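PDB 6HXJ: ATP-citrate lyase beta-subunit from Chlorobium limicola, which probably takes part in the ATP- and coenzyme A-dependent cleavage of citrate to oxaloacetate and acetyl-CoA, with formation of ADP and phosphate. Local coordinates for residues I240-I243 / D244-K248; A299-A302 / L303-I307. All blocks are in the same frame, centred on the assembly; numbering follows the deposited sequence.

Contact 1: residues I240-I243 / D244-K248. With COA (coenzyme A), chain B.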
ATOM      1  N   ILE A 240     -47.914   4.639  25.092  1.00115.16           N
ATOM      2  CA  ILE A 240     -48.109   4.883  23.662  1.00111.22           C
ATOM      3  C   ILE A 240     -47.572   6.270  23.256  1.00115.66           C
ATOM      4  O   ILE A 240     -46.997   6.371  22.171  1.00113.85           O
ATOM      5  CB  ILE A 240     -49.588   4.637  23.224  1.00111.54           C
ATOM      6  CG1 ILE A 240     -50.074   3.198  23.570  1.00112.44           C
ATOM      7  CG2 ILE A 240     -49.856   4.959  21.744  1.00108.46           C
ATOM      8  CD1 ILE A 240     -49.371   1.937  22.829  1.00119.54           C
ATOM      9  N   MET A 241     -47.749   7.323  24.116  1.00113.70           N
ATOM     10  CA  MET A 241     -47.266   8.700  23.894  1.00114.54           C
ATOM     11  C   MET A 241     -45.727   8.751  23.907  1.00119.13           C
ATOM     12  O   MET A 241     -45.123   9.555  23.187  1.00118.82           O
ATOM     13  CB  MET A 241     -47.793   9.673  24.960  1.00120.46           C
ATOM     14  CG  MET A 241     -49.276   9.872  24.964  1.00123.67           C
ATOM     15  SD  MET A 241     -49.725  11.197  26.127  1.00132.94           S
ATOM     16  CE  MET A 241     -49.112  12.747  25.219  1.00129.47           C
ATOM     17  N   GLU A 242     -45.102   7.907  24.739  1.00116.68           N
ATOM     18  CA  GLU A 242     -43.651   7.781  24.865  1.00118.65           C
ATOM     19  C   GLU A 242     -43.110   7.187  23.553  1.00116.00           C
ATOM     20  O   GLU A 242     -42.149   7.705  22.964  1.00115.46           O
ATOM     21  CB  GLU A 242     -43.339   6.879  26.097  1.00123.92           C
ATOM     22  CG  GLU A 242     -41.887   6.431  26.264  1.00144.82           C
ATOM     23  CD  GLU A 242     -41.651   5.022  26.795  1.00173.65           C
ATOM     24  OE1 GLU A 242     -40.701   4.365  26.307  1.00166.62           O
ATOM     25  OE2 GLU A 242     -42.398   4.578  27.699  1.00169.81           O
ATOM     26  N   ILE A 243     -43.773   6.102  23.104  1.00108.16           N
ATOM     27  CA  ILE A 243     -43.445   5.401  21.865  1.00104.70           C
ATOM     28  C   ILE A 243     -43.496   6.376  20.677  1.00107.87           C
ATOM     29  O   ILE A 243     -42.554   6.411  19.896  1.00107.37           O
ATOM     30  CB  ILE A 243     -44.309   4.123  21.650  1.00104.34           C
ATOM     31  CG1 ILE A 243     -43.904   3.030  22.658  1.00106.70           C
ATOM     32  CG2 ILE A 243     -44.112   3.578  20.217  1.00100.67           C
ATOM     33  CD1 ILE A 243     -44.940   2.018  22.932  1.00109.22           C
ATOM     34  N   ASP A 244     -44.562   7.200  20.590  1.00103.78           N
ATOM     35  CA  ASP A 244     -44.776   8.189  19.536  1.00101.35           C
ATOM     36  C   ASP A 244     -43.675   9.244  19.497  1.00104.15           C
ATOM     37  O   ASP A 244     -43.152   9.505  18.416  1.00101.95           O
ATOM     38  CB  ASP A 244     -46.176   8.832  19.648  1.00103.22           C
ATOM     39  CG  ASP A 244     -46.709   9.596  18.441  1.00124.05           C
ATOM     40  OD1 ASP A 244     -45.925   9.852  17.495  1.00127.27           O
ATOM     41  OD2 ASP A 244     -47.903   9.961  18.452  1.00133.19           O
ATOM     42  N   SER A 245     -43.317   9.839  20.650  1.00102.76           N
ATOM     43  CA  SER A 245     -42.277  10.871  20.723  1.00105.53           C
ATOM     44  C   SER A 245     -40.920  10.397  20.167  1.00109.45           C
ATOM     45  O   SER A 245     -40.241  11.147  19.460  1.00109.70           O
ATOM     46  CB  SER A 245     -42.132  11.376  22.156  1.00114.60           C
ATOM     47  OG  SER A 245     -41.691  10.345  23.022  1.00129.08           O
ATOM     48  N   ARG A 246     -40.560   9.139  20.474  1.00105.10           N
ATOM     49  CA  ARG A 246     -39.320   8.503  20.048  1.00104.86           C
ATOM     50  C   ARG A 246     -39.320   8.187  18.552  1.00101.95           C
ATOM     51  O   ARG A 246     -38.255   8.187  17.955  1.00102.91           O
ATOM     52  CB  ARG A 246     -39.061   7.226  20.882  1.00106.18           C
ATOM     53  CG  ARG A 246     -38.694   7.510  22.348  1.00120.78           C
ATOM     54  CD  ARG A 246     -38.864   6.303  23.264  1.00141.85           C
ATOM     55  NE  ARG A 246     -37.667   5.454  23.325  1.00158.38           N
ATOM     56  CZ  ARG A 246     -37.562   4.252  22.760  1.00167.47           C
ATOM     57  NH1 ARG A 246     -38.584   3.733  22.086  1.00149.58           N
ATOM     58  NH2 ARG A 246     -36.436   3.554  22.871  1.00148.66           N
ATOM     59  N   ILE A 247     -40.491   7.926  17.944  1.00 92.75           N
ATOM     60  CA  ILE A 247     -40.592   7.505  16.540  1.00 87.69           C
ATOM     61  C   ILE A 247     -40.934   8.638  15.565  1.00 91.88           C
ATOM     62  O   ILE A 247     -41.635   9.574  15.932  1.00 93.19           O
ATOM     63  CB  ILE A 247     -41.532   6.277  16.318  1.00 86.61           C
ATOM     64  CG1 ILE A 247     -43.014   6.595  16.557  1.00 83.85           C
ATOM     65  CG2 ILE A 247     -41.088   5.067  17.120  1.00 89.41           C
ATOM     66  CD1 ILE A 247     -43.958   5.779  15.684  1.00 83.45           C
ATOM     67  N   LYS A 248     -40.486   8.502  14.289  1.00 86.99           N
ATOM     68  CA  LYS A 248     -40.747   9.470  13.219  1.00 84.99           C
ATOM     69  C   LYS A 248     -42.208   9.422  12.774  1.00 88.15           C
ATOM     70  O   LYS A 248     -42.794  10.477  12.470  1.00 86.34           O
ATOM     71  CB  LYS A 248     -39.767   9.302  12.060  1.00 85.88           C
ATOM     72  CG  LYS A 248     -38.473  10.085  12.269  1.00107.46           C
ATOM     73  CD  LYS A 248     -37.332   9.538  11.431  1.00124.89           C
ATOM     74  CE  LYS A 248     -35.959   9.876  11.990  1.00136.59           C
ATOM     75  NZ  LYS A 248     -34.861   9.197  11.239  1.00138.37           N
TER
HETATM   76  N1A COA B1001     -24.936   4.993  13.974  1.00 66.76           N
HETATM   77  C2A COA B1001     -25.867   5.541  14.760  1.00 63.77           C
HETATM   78  N3A COA B1001     -27.028   6.095  14.411  1.00 67.45           N
HETATM   79  C4A COA B1001     -27.191   6.087  13.078  1.00 70.54           C
HETATM   80  C5A COA B1001     -26.307   5.578  12.142  1.00 71.78           C
HETATM   81  C6A COA B1001     -25.137   4.974  12.638  1.00 68.46           C
HETATM   82  N6A COA B1001     -24.282   4.294  11.878  1.00 69.26           N
HETATM   83  N7A COA B1001     -26.799   5.753  10.855  1.00 73.99           N
HETATM   84  C8A COA B1001     -27.961   6.331  11.043  1.00 71.30           C
HETATM   85  N9A COA B1001     -28.259   6.570  12.361  1.00 72.93           N
HETATM   86  C1B COA B1001     -29.434   7.255  12.893  1.00 79.66           C
HETATM   87  C2B COA B1001     -29.619   8.685  12.375  1.00 78.11           C
HETATM   88  O2B COA B1001     -28.841   9.631  13.106  1.00 71.54           O
HETATM   89  C3B COA B1001     -31.138   8.830  12.472  1.00 82.68           C
HETATM   90  O3B COA B1001     -31.520   9.109  13.836  1.00 86.04           O
HETATM   91  P3B COA B1001     -32.128  10.489  14.462  1.00 89.00           P
HETATM   92  O7A COA B1001     -33.283  10.023  15.375  1.00 94.67           O
HETATM   93  O8A COA B1001     -32.743  11.354  13.361  1.00 87.22           O
HETATM   94  O9A COA B1001     -31.051  11.174  15.215  1.00 89.90           O
HETATM   95  C4B COA B1001     -31.657   7.430  12.139  1.00 87.74           C
HETATM   96  O4B COA B1001     -30.588   6.531  12.506  1.00 86.56           O
HETATM   97  C5B COA B1001     -32.088   7.152  10.715  1.00 98.82           C
HETATM   98  O5B COA B1001     -31.737   8.270   9.862  1.00112.03           O
HETATM   99  P1A COA B1001     -30.645   8.424   8.639  1.00122.57           P
HETATM  100  O1A COA B1001     -29.725   9.590   8.753  1.00122.75           O
HETATM  101  O2A COA B1001     -29.939   7.091   8.376  1.00119.95           O
HETATM  102  O3A COA B1001     -31.717   8.666   7.486  1.00132.68           O
HETATM  103  P2A COA B1001     -32.573   7.698   6.557  1.00140.22           P
HETATM  104  O4A COA B1001     -34.002   7.615   7.175  1.00140.94           O
HETATM  105  O5A COA B1001     -32.436   8.122   5.151  1.00140.72           O
HETATM  106  O6A COA B1001     -31.921   6.236   6.707  1.00141.61           O
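The last turn of helix 235-246 closes near coenzyme A where Ile247 N gives a weak hydrogen bond to Ile243 O (3.2 Å); Ile247 itself has left helical geometry, and Lys248 follows in the loop. One step earlier, Glu242 O takes two donors from the same face of its carbonyl plane, Arg246 N at 3.3 Å and Ser245 OG at 2.7 Å. Ser245 can do this because chi1 of 64° sets OG between its backbone N and carbonyl carbon, and serine is small enough to turn its hydroxyl back onto its own helix. On the exposed flank the side chains of Glu242 and Arg246 lie alongside each other, their flat ends 77° apart. Glu242 OE1 stays 4.4 Å from Arg246 NE, well out of the guanidinium plane, so any attraction is probably one of charge, with no N-H pointing at the oxygen. Lys248 extends toward the cofactor and brings NZ to 3.5 Å from coenzyme A C5B, with the 3'-phosphate nearby. Asp244 OD2 meets Val251 N and Ser250 OG in weak hydrogen bonds, which ties the helix to strand 250-255. A long flexible lysine suits this place, since its positive charge is likely to favour the phosphates of the cofactor.

Contact 2: residues A299-A302 / L303-I307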
ATOM      1  N   ALA A 299     -43.561  -0.408  17.150  1.00 95.26           N
ATOM      2  CA  ALA A 299     -44.502   0.562  17.710  1.00 94.87           C
ATOM      3  C   ALA A 299     -45.957   0.148  17.408  1.00 97.83           C
ATOM      4  O   ALA A 299     -46.854   0.318  18.239  1.00 97.47           O
ATOM      5  CB  ALA A 299     -44.204   1.943  17.139  1.00 94.21           C
ATOM      6  N   VAL A 300     -46.164  -0.398  16.203  1.00 93.55           N
ATOM      7  CA  VAL A 300     -47.453  -0.887  15.727  1.00 92.77           C
ATOM      8  C   VAL A 300     -47.797  -2.134  16.545  1.00102.69           C
ATOM      9  O   VAL A 300     -48.939  -2.265  16.960  1.00103.11           O
ATOM     10  CB  VAL A 300     -47.458  -1.175  14.209  1.00 93.76           C
ATOM     11  CG1 VAL A 300     -48.806  -1.701  13.747  1.00 91.59           C
ATOM     12  CG2 VAL A 300     -47.089   0.070  13.410  1.00 92.23           C
ATOM     13  N   GLU A 301     -46.801  -3.020  16.806  1.00101.93           N
ATOM     14  CA  GLU A 301     -46.948  -4.236  17.610  1.00104.02           C
ATOM     15  C   GLU A 301     -47.317  -3.839  19.046  1.00105.63           C
ATOM     16  O   GLU A 301     -48.210  -4.454  19.644  1.00106.36           O
ATOM     17  CB  GLU A 301     -45.645  -5.060  17.563  1.00108.07           C
ATOM     18  CG  GLU A 301     -45.717  -6.438  18.191  1.00126.67           C
ATOM     19  CD  GLU A 301     -44.470  -7.290  18.021  1.00162.96           C
ATOM     20  OE1 GLU A 301     -44.435  -8.394  18.613  1.00170.78           O
ATOM     21  OE2 GLU A 301     -43.552  -6.882  17.267  1.00156.01           O
ATOM     22  N   ALA A 302     -46.667  -2.772  19.563  1.00 98.26           N
ATOM     23  CA  ALA A 302     -46.903  -2.226  20.895  1.00 97.67           C
ATOM     24  C   ALA A 302     -48.369  -1.782  21.006  1.00 98.35           C
ATOM     25  O   ALA A 302     -49.051  -2.115  21.987  1.00 96.20           O
ATOM     26  CB  ALA A 302     -45.965  -1.051  21.136  1.00 98.74           C
ATOM     27  N   LEU A 303     -48.860  -1.086  19.933  1.00 93.61           N
ATOM     28  CA  LEU A 303     -50.233  -0.580  19.836  1.00 92.22           C
ATOM     29  C   LEU A 303     -51.254  -1.712  19.765  1.00 93.81           C
ATOM     30  O   LEU A 303     -52.248  -1.673  20.493  1.00 92.69           O
ATOM     31  CB  LEU A 303     -50.388   0.387  18.656  1.00 90.15           C
ATOM     32  CG  LEU A 303     -51.675   1.274  18.612  1.00 94.11           C
ATOM     33  CD1 LEU A 303     -52.014   1.903  19.976  1.00 96.45           C
ATOM     34  CD2 LEU A 303     -51.537   2.374  17.602  1.00 93.91           C
ATOM     35  N   THR A 304     -50.980  -2.729  18.916  1.00 90.03           N
ATOM     36  CA  THR A 304     -51.810  -3.926  18.735  1.00 90.51           C
ATOM     37  C   THR A 304     -51.974  -4.626  20.070  1.00 98.26           C
ATOM     38  O   THR A 304     -53.104  -4.892  20.456  1.00 99.26           O
ATOM     39  CB  THR A 304     -51.199  -4.875  17.668  1.00 99.26           C
ATOM     40  OG1 THR A 304     -50.998  -4.158  16.456  1.00100.59           O
ATOM     41  CG2 THR A 304     -52.048  -6.107  17.401  1.00 98.15           C
ATOM     42  N   GLU A 305     -50.854  -4.879  20.780  1.00 96.93           N
ATOM     43  CA  GLU A 305     -50.802  -5.551  22.074  1.00 99.83           C
ATOM     44  C   GLU A 305     -51.697  -4.870  23.113  1.00104.13           C
ATOM     45  O   GLU A 305     -52.524  -5.548  23.727  1.00106.12           O
ATOM     46  CB  GLU A 305     -49.354  -5.714  22.539  1.00103.25           C
ATOM     47  CG  GLU A 305     -48.715  -6.907  21.844  1.00113.82           C
ATOM     48  CD  GLU A 305     -47.248  -7.177  22.121  1.00139.80           C
ATOM     49  OE1 GLU A 305     -46.791  -6.922  23.260  1.00141.80           O
ATOM     50  OE2 GLU A 305     -46.568  -7.703  21.208  1.00127.99           O
ATOM     51  N   THR A 306     -51.608  -3.530  23.215  1.00 98.73           N
ATOM     52  CA  THR A 306     -52.407  -2.686  24.111  1.00 99.15           C
ATOM     53  C   THR A 306     -53.923  -2.870  23.856  1.00103.09           C
ATOM     54  O   THR A 306     -54.696  -3.019  24.812  1.00102.85           O
ATOM     55  CB  THR A 306     -51.990  -1.202  23.913  1.00104.29           C
ATOM     56  OG1 THR A 306     -50.575  -1.061  23.991  1.00105.26           O
ATOM     57  CG2 THR A 306     -52.657  -0.246  24.891  1.00103.01           C
ATOM     58  N   ILE A 307     -54.326  -2.867  22.561  1.00 99.16           N
ATOM     59  CA  ILE A 307     -55.720  -2.996  22.113  1.00 98.83           C
ATOM     60  C   ILE A 307     -56.302  -4.368  22.491  1.00108.31           C
ATOM     61  O   ILE A 307     -57.454  -4.457  22.918  1.00108.62           O
ATOM     62  CB  ILE A 307     -55.842  -2.637  20.610  1.00 98.55           C
ATOM     63  CG1 ILE A 307     -55.625  -1.120  20.456  1.00 97.32           C
ATOM     64  CG2 ILE A 307     -57.223  -3.015  20.013  1.00 98.26           C
ATOM     65  CD1 ILE A 307     -55.075  -0.711  19.193  1.00103.05           C
TER
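Thr304 and Val300 meet one turn apart on helix 297-309, a helix packed against the mixed sheet of the citrate-binding region. Val300 O accepts both Thr304 N, at 2.9 Å, and Thr304 OG1, at 2.8 Å, the hydroxyl coming from above the carbonyl plane. With chi1 at -55°, OG1 sits beside its own backbone N and bends back along the helix, while CG2 lies anti to the backbone N, beside the carbonyl carbon. Thr306 repeats the pattern at Ala302 O, where OG1 (2.7 Å) and the longer bond from N (3.2 Å) come from opposite faces of the carbonyl. Threonine suits both buried places: its hydroxyl is satisfied by the helix itself, and the rest of the side chain can pack, that of Thr304 on Ile335 and Leu264.

This is the close-packed side. Leu303 and Ile307 lie on Phe253 of strand 250-255, and Val300 joins Thr304 on Ile335 of helix 328-344. A valine in place of Thr304 would probably leave Val300 O with the backbone N-H as its sole donor of the pair and put a methyl against that carbonyl.

The edge carrying Glu301 and Glu305 is more open, though both side chains still touch helix 328-344. They run alongside each other in the same direction, their carboxylates turned 75° apart, with Glu305 OE2 3.4 Å from both CG and OE1 of Glu301. Arg309 offers Glu305 OE1 a long, weak ion pair. Glutamates suit this partly open edge, where water can probably screen them. Two such carboxylates close together are likely to raise each other's proton affinity, so the helix combines a core whose hydroxyls bond to its own carbonyls with an edge where two carboxylates probably disfavour each other when both are charged.

Contacts 1 and 2 follow one another along the chain, on helices 235-246 and 297-309, with their centres about 12 Å apart and both within the citrate-binding region. In sequence the two helices are separated by strands 250-255, 261-266 and 287-292 of the mixed sheet, together with helix 268-280. The helices touch directly: Ile243 CG2 packs on Ala299 CB at 3.5 Å, and Ile240 CD1 reaches Leu303 CD1 at 3.9 Å. Each also packs on strand 250-255, an outermost strand of the sheet within this chain. Contact 1 thus carries the helix end near coenzyme A, while contact 2, with strand 250-255, supplies part of the surface against which that helix packs.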